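Sefir domain protein (Bacillus cereus F65185, PDB 5Y8E) probably mediates protein-protein association in bacterial signalling, through contacts between SEFIR domains, which resemble TIR domains. Local coordinates at residues E17-L22 with L62-K67; E33-R38 with F48-N53; F100-L105 with Y112-F117. All blocks are in the same frame, centred on the assembly; numbering follows the deposited sequence. Where two conformers were deposited one is given.

In the fold
All three contacts reach the same mixed sheet of one SEFIR domain. Contact 1 lays helix 13-29 over inner strand 60-65, and contact 2 is nested in the chain segment that it closes, joining the end of strand 33-35 to helix 47-57. Their centres are about 14 Å apart, yet they touch directly, Leu20 CD1 lying 3.8 Å from Leu36 CD2. Contact 3 follows later in the chain, with its centre about 11 Å from that of contact 1; neighbouring strands join the two, Val63 O and Ile103 N being 2.9 Å apart. Contacts 2 and 3 lie on opposite sides of the chain's centre, about 18 Å apart between centres, and do not touch.

Contact 1: residues E17-L22 with L62-K67; sequences EWVLDL and LVICDK
Ile64 packs against Trp18 and Val19, an apolar meeting of helix and sheet in the alpha/beta fold that SEFIR domains share with TIR domains. The branch doing the touching is Ile64 CG2: it comes obliquely to the six-membered ring of the indole, 4.0 Å from Trp18 CZ3, while Val19 CG2 lies 4.3 Å from that same Ile64 CG2. A helical turn further on, the end of Leu22 faces the end of Leu62, with Leu22 CD2 4.4 Å from Leu62 CD1. These are modest van der Waals contacts between apolar side chains in a buried layer.

Trp18 is thrown toward the strand by its first torsion, with CG anti to the backbone N (chi1 -175°), and the Val19 methyl CG2 lies in plane at the edge of the indole. The helix runs roughly against the strand, the short axes making 152° and approaching to 11.5 Å, which suits a helix covering a sheet through one layer of side chains.

Around this first shell, Ile6 of strand 3-7 touches both Val19 and Ile64, Leu105 touches Trp18 and Ile64, and Trp126 meets the indole edge-to-face. Leu138 of helix 131-143 packs on Leu22 and Leu62. Asp66 is the N-cap of helix 67-75: its OD1 takes the backbone N-H of Tyr69, and its OD2 is hydrogen-bonded to Ser11 OG.

Contact 2: residues E33-R38 with F48-N53; sequences EVILDR and FEFMEN
Asp37 and Phe50 have the nearest CA atoms of the two segments, 7.7 Å apart, where the chain leaving strand 33-35 passes helix 47-57 in the alpha/beta sheet fold of the SEFIR domain. Strand 33-35 pairs in parallel with strand 3-7; after Ile35 the chain extends through Leu36 and then turns at Asp37, which takes helical backbone angles. Its partner is regular helix, and one side chain of that helix, Phe50, carries the whole contact.

A first torsion of -178° swings Phe50 CG to the far side of CB from the backbone N, and the phenyl group reaches straight out from the helix to the bend in the opposite chain. It arrives by its far end. Phe50 CZ lies 3.7 Å from the branch methyl Ile35 CG2, and Phe50 CE2 comes to 3.6 Å from Asp37 CA, with Asp37 CB slightly further from that ring carbon at 3.8 Å. Between these two residues the carbonyl carbon of Leu36 is also near, 4.2 Å from Phe50 CZ. The ring is therefore set against backbone as much as side chain. His40 meets it with the two planes at about 50°, and Val42 touches it from the same connecting loop.

Leu36 turns its side chain the other way, onto Leu20 of helix 13-29. Asp37 meets the ring with its backbone N, CA and CB; the carboxylate leads away and is held chiefly from outside the contact, by Tyr8 and Trp10, which probably fixes the bend that Phe50 leans on. Asp37 OD2 accepts from Trp10 NE1, and Asp37 OD1 is hydrogen-bonded to Tyr8 OH, with a weak local addition from Arg38 N-H, N to OD1 2.7 Å at a bent 120°.

Contact 3: residues F100-L105 with Y112-F117; sequences FIPISL and YFLPDF
Ser104 and Phe113 form the tight part of this contact, at the open end of the hairpin made by strand 100-108 and the short antiparallel strand 111-112. Their CA atoms are 5.4 Å apart, the nearest pair between the segments. A chi1 of -173° directs Ser104 OG at the other chain, where it accepts a weak hydrogen bond from Phe113 N, 2.9 Å long but bent to 127° at the hydrogen. The hydroxyl's stronger partner is Gly106 O, to which it donates. One buried hydroxyl thus links Gly106, two residues on in its own strand, with the chain returning from the hairpin, although Ser104 was modelled in two conformers and this holds for one of them.

The Phe113 ring swings past Ser104 to the next residue. Leu105 O lies at the ring's edge, near its plane, 3.2 Å from Phe113 CD2, a placement consistent with a weak C-H...O attraction. Lys67 at the start of helix 67-75 touches this ring too. Also buried, Leu114 crosses Pro102 obliquely; in the conformer described, the methyl Leu114 CD1 rests 3.6 Å from Pro102 CB.

Past Leu114 the loop departs from the strand to find other supports: Pro115 packs on Ala73 and Asn74 of helix 67-75, Arg121 NH2 binds Pro115 O, and Asn74 OD1 receives the N-H of Asp116. The solvent side lies at the other end of the segment, where Tyr112 is exposed and little of it is covered by the strand. At this rim it lays CB and the near edge of its ring, CG and CD1, along Ser104, with Tyr112 CB 3.4 Å from Ser104 OG.

Contact 1: residues E17-L22 with L62-K67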
loop_
_atom_site.group_PDB
_atom_site.type_symbol
_atom_site.label_atom_id
_atom_site.label_comp_id
_atom_site.label_asym_id
_atom_site.label_seq_id
_atom_site.Cartn_x
_atom_site.Cartn_y
_atom_site.Cartn_z
ATOM N N GLU A 17 -11.323 5.951 7.511
ATOM C CA GLU A 17 -11.789 5.004 8.524
ATOM C C GLU A 17 -11.575 3.557 8.084
ATOM O O GLU A 17 -11.218 2.704 8.899
ATOM C CB GLU A 17 -13.263 5.248 8.897
ATOM C CG GLU A 17 -13.749 4.335 10.037
ATOM C CD GLU A 17 -15.210 4.522 10.391
ATOM O OE1 GLU A 17 -15.936 5.202 9.638
ATOM O OE2 GLU A 17 -15.633 3.978 11.433
ATOM N N TRP A 18 -11.795 3.276 6.803
ATOM C CA TRP A 18 -11.541 1.932 6.283
ATOM C C TRP A 18 -10.068 1.557 6.442
ATOM O O TRP A 18 -9.741 0.439 6.848
ATOM C CB TRP A 18 -11.976 1.829 4.815
ATOM C CG TRP A 18 -11.858 0.443 4.223
ATOM C CD1 TRP A 18 -12.830 -0.521 4.176
ATOM C CD2 TRP A 18 -10.698 -0.125 3.599
ATOM N NE1 TRP A 18 -12.345 -1.646 3.555
ATOM C CE2 TRP A 18 -11.041 -1.430 3.189
ATOM C CE3 TRP A 18 -9.410 0.353 3.334
ATOM C CZ2 TRP A 18 -10.132 -2.270 2.536
ATOM C CZ3 TRP A 18 -8.507 -0.482 2.692
ATOM C CH2 TRP A 18 -8.873 -1.778 2.299
ATOM N N VAL A 19 -9.176 2.492 6.127
ATOM C CA VAL A 19 -7.749 2.232 6.260
ATOM C C VAL A 19 -7.365 2.057 7.736
ATOM O O VAL A 19 -6.599 1.155 8.081
ATOM C CB VAL A 19 -6.912 3.340 5.589
ATOM C CG1 VAL A 19 -5.422 3.163 5.894
ATOM C CG2 VAL A 19 -7.138 3.331 4.072
ATOM N N LEU A 20 -7.891 2.922 8.600
ATOM C CA LEU A 20 -7.663 2.801 10.039
ATOM C C LEU A 20 -8.153 1.450 10.582
ATOM O O LEU A 20 -7.453 0.797 11.369
ATOM C CB LEU A 20 -8.332 3.955 10.790
ATOM C CG LEU A 20 -8.168 3.954 12.312
ATOM C CD1 LEU A 20 -6.702 4.126 12.701
ATOM C CD2 LEU A 20 -9.027 5.034 12.968
ATOM N N ASP A 21 -9.346 1.032 10.163
ATOM C CA ASP A 21 -9.891 -0.259 10.582
ATOM C C ASP A 21 -8.981 -1.401 10.128
ATOM O O ASP A 21 -8.771 -2.368 10.864
ATOM C CB ASP A 21 -11.300 -0.479 10.004
ATOM C CG ASP A 21 -12.362 0.384 10.656
ATOM O OD1 ASP A 21 -12.111 0.986 11.722
ATOM O OD2 ASP A 21 -13.476 0.456 10.089
ATOM N N LEU A 22 -8.446 -1.285 8.916
ATOM C CA LEU A 22 -7.536 -2.299 8.372
ATOM C C LEU A 22 -6.235 -2.348 9.165
ATOM O O LEU A 22 -5.738 -3.427 9.492
ATOM C CB LEU A 22 -7.234 -2.025 6.897
ATOM C CG LEU A 22 -6.390 -3.121 6.242
ATOM C CD1 LEU A 22 -7.204 -4.416 6.173
ATOM C CD2 LEU A 22 -5.930 -2.691 4.871
ATOM N N LEU A 62 1.690 -1.672 1.779
ATOM C CA LEU A 62 0.364 -1.800 1.188
ATOM C C LEU A 62 0.061 -0.517 0.432
ATOM O O LEU A 62 0.212 0.582 0.978
ATOM C CB LEU A 62 -0.693 -2.030 2.265
ATOM C CG LEU A 62 -0.452 -3.175 3.245
ATOM C CD1 LEU A 62 -1.709 -3.472 4.075
ATOM C CD2 LEU A 62 0.055 -4.437 2.524
ATOM N N VAL A 63 -0.351 -0.645 -0.824
ATOM C CA VAL A 63 -0.687 0.535 -1.616
ATOM C C VAL A 63 -2.189 0.509 -1.800
ATOM O O VAL A 63 -2.714 -0.341 -2.522
ATOM C CB VAL A 63 0.028 0.554 -2.980
ATOM C CG1 VAL A 63 -0.196 1.897 -3.664
ATOM C CG2 VAL A 63 1.521 0.318 -2.812
ATOM N N ILE A 64 -2.884 1.406 -1.111
ATOM C CA ILE A 64 -4.343 1.381 -1.113
ATOM C C ILE A 64 -4.845 2.083 -2.367
ATOM O O ILE A 64 -4.948 3.315 -2.427
ATOM C CB ILE A 64 -4.946 2.019 0.150
ATOM C CG1 ILE A 64 -4.347 1.385 1.411
ATOM C CG2 ILE A 64 -6.463 1.889 0.130
ATOM C CD1 ILE A 64 -4.429 -0.146 1.449
ATOM N N CYS A 65 -5.149 1.284 -3.375
ATOM C CA CYS A 65 -5.470 1.838 -4.674
ATOM C C CYS A 65 -6.961 2.015 -4.873
ATOM O O CYS A 65 -7.614 1.189 -5.515
ATOM C CB CYS A 65 -4.893 0.943 -5.761
ATOM S SG CYS A 65 -3.091 0.940 -5.823
ATOM N N ASP A 66 -7.510 3.086 -4.310
ATOM C CA ASP A 66 -8.833 3.518 -4.732
ATOM C C ASP A 66 -8.673 4.417 -5.957
ATOM O O ASP A 66 -7.544 4.690 -6.388
ATOM C CB ASP A 66 -9.617 4.188 -3.588
ATOM C CG ASP A 66 -8.939 5.442 -3.037
ATOM O OD1 ASP A 66 -7.736 5.682 -3.302
ATOM O OD2 ASP A 66 -9.622 6.186 -2.301
ATOM N N LYS A 67 -9.787 4.858 -6.528
ATOM C CA LYS A 67 -9.737 5.664 -7.748
ATOM C C LYS A 67 -8.917 6.935 -7.532
ATOM O O LYS A 67 -8.111 7.323 -8.382
ATOM C CB LYS A 67 -11.149 6.011 -8.217
ATOM C CG LYS A 67 -11.192 6.968 -9.397
ATOM C CD LYS A 67 -12.589 7.065 -9.981
ATOM C CE LYS A 67 -12.705 6.215 -11.240
ATOM N NZ LYS A 67 -14.109 6.094 -11.742
#

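Contact 2: residues E33-R38 with F48-N53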
loop_
_atom_site.group_PDB
_atom_site.type_symbol
_atom_site.label_atom_id
_atom_site.label_comp_id
_atom_site.label_asym_id
_atom_site.label_seq_id
_atom_site.Cartn_x
_atom_site.Cartn_y
_atom_site.Cartn_z
ATOM N N GLU A 33 3.386 -5.456 12.692
ATOM C CA GLU A 33 3.492 -4.073 13.129
ATOM C C GLU A 33 3.102 -3.189 11.965
ATOM O O GLU A 33 3.598 -3.380 10.853
ATOM C CB GLU A 33 4.929 -3.763 13.550
ATOM C CG GLU A 33 5.400 -4.564 14.757
ATOM C CD GLU A 33 4.700 -4.151 16.033
ATOM O OE1 GLU A 33 4.070 -3.073 16.055
ATOM O OE2 GLU A 33 4.776 -4.903 17.022
ATOM N N VAL A 34 2.207 -2.233 12.202
ATOM C CA VAL A 34 1.761 -1.352 11.126
ATOM C C VAL A 34 2.288 0.059 11.331
ATOM O O VAL A 34 2.190 0.623 12.429
ATOM C CB VAL A 34 0.214 -1.344 10.962
ATOM C CG1 VAL A 34 -0.217 -0.296 9.941
ATOM C CG2 VAL A 34 -0.277 -2.716 10.534
ATOM N N ILE A 35 2.885 0.599 10.272
ATOM C CA ILE A 35 3.301 1.993 10.231
ATOM C C ILE A 35 2.201 2.824 9.569
ATOM O O ILE A 35 1.971 2.715 8.359
ATOM C CB ILE A 35 4.623 2.164 9.443
ATOM C CG1 ILE A 35 5.712 1.262 10.030
ATOM C CG2 ILE A 35 5.058 3.624 9.459
ATOM C CD1 ILE A 35 6.989 1.156 9.168
ATOM N N LEU A 36 1.532 3.654 10.364
ATOM C CA LEU A 36 0.390 4.440 9.889
ATOM C C LEU A 36 0.577 5.912 10.240
ATOM O O LEU A 36 0.888 6.245 11.389
ATOM C CB LEU A 36 -0.914 3.915 10.516
ATOM C CG LEU A 36 -2.213 4.562 10.024
ATOM C CD1 LEU A 36 -2.436 4.277 8.533
ATOM C CD2 LEU A 36 -3.397 4.080 10.859
ATOM N N ASP A 37 0.373 6.790 9.258
ATOM C CA ASP A 37 0.584 8.228 9.451
ATOM C C ASP A 37 -0.134 8.814 10.672
ATOM O O ASP A 37 0.439 9.601 11.428
ATOM C CB ASP A 37 0.227 9.010 8.173
ATOM C CG ASP A 37 -1.208 8.769 7.695
ATOM O OD1 ASP A 37 -1.946 7.944 8.282
ATOM O OD2 ASP A 37 -1.599 9.411 6.695
ATOM N N ARG A 38 -1.375 8.409 10.890
ATOM C CA ARG A 38 -2.152 9.016 11.965
ATOM C C ARG A 38 -1.690 8.623 13.362
ATOM O O ARG A 38 -1.820 9.405 14.308
ATOM C CB ARG A 38 -3.631 8.761 11.753
ATOM C CG ARG A 38 -4.096 9.353 10.439
ATOM C CD ARG A 38 -5.501 8.946 10.124
ATOM N NE ARG A 38 -6.446 9.496 11.085
ATOM C CZ ARG A 38 -7.708 9.099 11.168
ATOM N NH1 ARG A 38 -8.140 8.146 10.358
ATOM N NH2 ARG A 38 -8.528 9.638 12.063
ATOM N N PHE A 48 5.490 13.526 2.502
ATOM C CA PHE A 48 6.404 12.914 1.533
ATOM C C PHE A 48 7.567 12.267 2.260
ATOM O O PHE A 48 7.880 11.153 2.034
ATOM C CB PHE A 48 6.906 13.941 0.522
ATOM C CG PHE A 48 7.805 13.369 -0.528
ATOM C CD1 PHE A 48 7.307 12.875 -1.683
ATOM C CD2 PHE A 48 9.132 13.345 -0.354
ATOM C CE1 PHE A 48 8.089 12.351 -2.627
ATOM C CE2 PHE A 48 9.960 12.844 -1.351
ATOM C CZ PHE A 48 9.409 12.342 -2.472
ATOM N N GLU A 49 8.169 13.009 3.163
ATOM C CA GLU A 49 9.293 12.485 3.916
ATOM C C GLU A 49 8.864 11.233 4.706
ATOM O O GLU A 49 9.569 10.290 4.773
ATOM C CB GLU A 49 9.890 13.522 4.846
ATOM C CG GLU A 49 11.022 13.045 5.621
ATOM C CD GLU A 49 11.672 14.136 6.509
ATOM O OE1 GLU A 49 11.374 15.290 6.295
ATOM O OE2 GLU A 49 12.440 13.801 7.412
ATOM N N PHE A 50 7.674 11.275 5.273
ATOM C CA PHE A 50 7.196 10.105 6.037
ATOM C C PHE A 50 7.016 8.897 5.119
ATOM O O PHE A 50 7.387 7.810 5.428
ATOM C CB PHE A 50 5.921 10.433 6.756
ATOM C CG PHE A 50 5.401 9.324 7.583
ATOM C CD1 PHE A 50 5.974 9.005 8.775
ATOM C CD2 PHE A 50 4.291 8.609 7.174
ATOM C CE1 PHE A 50 5.451 7.972 9.527
ATOM C CE2 PHE A 50 3.782 7.606 7.936
ATOM C CZ PHE A 50 4.350 7.266 9.068
ATOM N N MET A 51 6.470 9.167 3.948
ATOM C CA MET A 51 6.275 8.134 2.961
ATOM C C MET A 51 7.618 7.502 2.545
ATOM O O MET A 51 7.806 6.333 2.605
ATOM C CB MET A 51 5.540 8.681 1.739
ATOM C CG MET A 51 5.367 7.713 0.556
ATOM S SD MET A 51 4.602 8.386 -0.972
ATOM C CE MET A 51 5.454 9.983 -1.173
ATOM N N GLU A 52 8.529 8.342 2.102
ATOM C CA GLU A 52 9.841 7.848 1.683
ATOM C C GLU A 52 10.544 7.020 2.771
ATOM O O GLU A 52 11.019 5.957 2.533
ATOM C CB GLU A 52 10.736 8.992 1.186
ATOM C CG GLU A 52 11.749 8.568 0.240
ATOM C CD GLU A 52 12.291 9.727 -0.628
ATOM O OE1 GLU A 52 12.395 10.809 -0.118
ATOM O OE2 GLU A 52 12.572 9.522 -1.806
ATOM N N ASN A 53 10.587 7.556 3.963
ATOM C CA ASN A 53 11.215 6.854 5.068
ATOM C C ASN A 53 10.503 5.537 5.438
ATOM O O ASN A 53 11.116 4.577 5.737
ATOM C CB ASN A 53 11.283 7.676 6.308
ATOM C CG ASN A 53 12.045 6.978 7.386
ATOM O OD1 ASN A 53 13.261 6.877 7.278
ATOM N ND2 ASN A 53 11.379 6.435 8.395
#

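Contact 3: residues F100-L105 with Y112-F117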
loop_
_atom_site.group_PDB
_atom_site.type_symbol
_atom_site.label_atom_id
_atom_site.label_comp_id
_atom_site.label_asym_id
_atom_site.label_seq_id
_atom_site.Cartn_x
_atom_site.Cartn_y
_atom_site.Cartn_z
ATOM N N PHE A 100 5.984 -4.208 -2.494
ATOM C CA PHE A 100 4.651 -3.625 -2.666
ATOM C C PHE A 100 3.542 -4.665 -2.755
ATOM O O PHE A 100 3.673 -5.665 -3.474
ATOM C CB PHE A 100 4.611 -2.716 -3.904
ATOM C CG PHE A 100 5.548 -1.546 -3.828
ATOM C CD1 PHE A 100 5.256 -0.457 -3.009
ATOM C CD2 PHE A 100 6.723 -1.531 -4.574
ATOM C CE1 PHE A 100 6.123 0.625 -2.931
ATOM C CE2 PHE A 100 7.597 -0.462 -4.504
ATOM C CZ PHE A 100 7.296 0.625 -3.685
ATOM N N ILE A 101 2.468 -4.426 -2.008
ATOM C CA ILE A 101 1.230 -5.190 -2.138
ATOM C C ILE A 101 0.102 -4.215 -2.459
ATOM O O ILE A 101 -0.498 -3.609 -1.559
ATOM C CB ILE A 101 0.886 -5.967 -0.858
ATOM C CG1 ILE A 101 2.034 -6.888 -0.455
ATOM C CG2 ILE A 101 -0.425 -6.769 -1.032
ATOM C CD1 ILE A 101 1.828 -7.554 0.907
ATOM N N PRO A 102 -0.179 -4.033 -3.751
ATOM C CA PRO A 102 -1.257 -3.124 -4.140
ATOM C C PRO A 102 -2.602 -3.768 -3.853
ATOM O O PRO A 102 -2.786 -4.943 -4.168
ATOM C CB PRO A 102 -1.055 -2.972 -5.653
ATOM C CG PRO A 102 0.382 -3.382 -5.898
ATOM C CD PRO A 102 0.598 -4.492 -4.914
ATOM N N ILE A 103 -3.512 -3.017 -3.240
ATOM C CA ILE A 103 -4.878 -3.484 -3.016
ATOM C C ILE A 103 -5.809 -2.586 -3.816
ATOM O O ILE A 103 -5.910 -1.385 -3.540
ATOM C CB ILE A 103 -5.264 -3.415 -1.528
ATOM C CG1 ILE A 103 -4.245 -4.162 -0.657
ATOM C CG2 ILE A 103 -6.671 -3.980 -1.309
ATOM C CD1 ILE A 103 -4.473 -3.967 0.856
ATOM N N SER A 104 -6.477 -3.154 -4.815
ATOM C CA SER A 104 -7.395 -2.379 -5.652
ATOM C C SER A 104 -8.792 -2.351 -5.053
ATOM O O SER A 104 -9.411 -3.399 -4.825
ATOM C CB SER A 104 -7.451 -2.941 -7.077
ATOM O OG SER A 104 -8.211 -2.097 -7.929
ATOM N N LEU A 105 -9.283 -1.147 -4.780
ATOM C CA LEU A 105 -10.623 -0.980 -4.239
ATOM C C LEU A 105 -11.534 -0.624 -5.396
ATOM O O LEU A 105 -11.695 0.546 -5.734
ATOM C CB LEU A 105 -10.649 0.127 -3.183
ATOM C CG LEU A 105 -9.686 -0.073 -2.013
ATOM C CD1 LEU A 105 -9.943 0.968 -0.932
ATOM C CD2 LEU A 105 -9.809 -1.476 -1.449
ATOM N N TYR A 112 -8.140 -3.187 -12.671
ATOM C CA TYR A 112 -7.858 -2.704 -11.327
ATOM C C TYR A 112 -7.337 -1.276 -11.313
ATOM O O TYR A 112 -6.619 -0.846 -12.223
ATOM C CB TYR A 112 -6.830 -3.612 -10.649
ATOM C CG TYR A 112 -7.372 -4.969 -10.276
ATOM C CD1 TYR A 112 -8.699 -5.126 -9.907
ATOM C CD2 TYR A 112 -6.556 -6.095 -10.300
ATOM C CE1 TYR A 112 -9.200 -6.355 -9.570
ATOM C CE2 TYR A 112 -7.047 -7.332 -9.962
ATOM C CZ TYR A 112 -8.373 -7.455 -9.598
ATOM O OH TYR A 112 -8.887 -8.686 -9.260
ATOM N N PHE A 113 -7.713 -0.543 -10.272
ATOM C CA PHE A 113 -7.089 0.734 -9.994
ATOM C C PHE A 113 -5.656 0.444 -9.597
ATOM O O PHE A 113 -5.387 -0.088 -8.522
ATOM C CB PHE A 113 -7.832 1.472 -8.884
ATOM C CG PHE A 113 -9.217 1.905 -9.275
ATOM C CD1 PHE A 113 -9.427 2.642 -10.431
ATOM C CD2 PHE A 113 -10.309 1.560 -8.493
ATOM C CE1 PHE A 113 -10.699 3.038 -10.794
ATOM C CE2 PHE A 113 -11.583 1.952 -8.850
ATOM C CZ PHE A 113 -11.778 2.688 -10.004
ATOM N N LEU A 114 -4.758 0.737 -10.525
ATOM C CA LEU A 114 -3.329 0.566 -10.330
ATOM C C LEU A 114 -2.677 1.737 -11.044
ATOM O O LEU A 114 -3.055 2.054 -12.175
ATOM C CB LEU A 114 -2.874 -0.753 -10.956
ATOM C CG LEU A 114 -1.706 -1.523 -10.343
ATOM C CD1 LEU A 114 -1.951 -1.734 -8.867
ATOM C CD2 LEU A 114 -1.543 -2.858 -11.033
ATOM N N PRO A 115 -1.713 2.401 -10.387
ATOM C CA PRO A 115 -1.052 3.511 -11.084
ATOM C C PRO A 115 -0.359 3.021 -12.351
ATOM O O PRO A 115 0.083 1.868 -12.369
ATOM C CB PRO A 115 -0.026 3.996 -10.058
ATOM C CG PRO A 115 -0.644 3.654 -8.740
ATOM C CD PRO A 115 -1.306 2.317 -8.973
ATOM N N ASP A 116 -0.289 3.873 -13.377
ATOM C CA ASP A 116 0.237 3.513 -14.701
ATOM C C ASP A 116 1.646 2.934 -14.654
ATOM O O ASP A 116 2.008 2.069 -15.459
ATOM C CB ASP A 116 0.286 4.745 -15.614
ATOM C CG ASP A 116 -1.085 5.245 -16.019
ATOM O OD1 ASP A 116 -2.026 4.426 -16.116
ATOM O OD2 ASP A 116 -1.212 6.467 -16.255
ATOM N N PHE A 117 2.441 3.435 -13.715
ATOM C CA PHE A 117 3.871 3.153 -13.691
ATOM C C PHE A 117 4.260 1.937 -12.861
ATOM O O PHE A 117 5.432 1.560 -12.822
ATOM C CB PHE A 117 4.654 4.388 -13.235
ATOM C CG PHE A 117 4.218 4.929 -11.916
ATOM C CD1 PHE A 117 4.755 4.431 -10.741
ATOM C CD2 PHE A 117 3.288 5.956 -11.850
ATOM C CE1 PHE A 117 4.356 4.931 -9.519
ATOM C CE2 PHE A 117 2.888 6.466 -10.634
ATOM C CZ PHE A 117 3.420 5.952 -9.463
#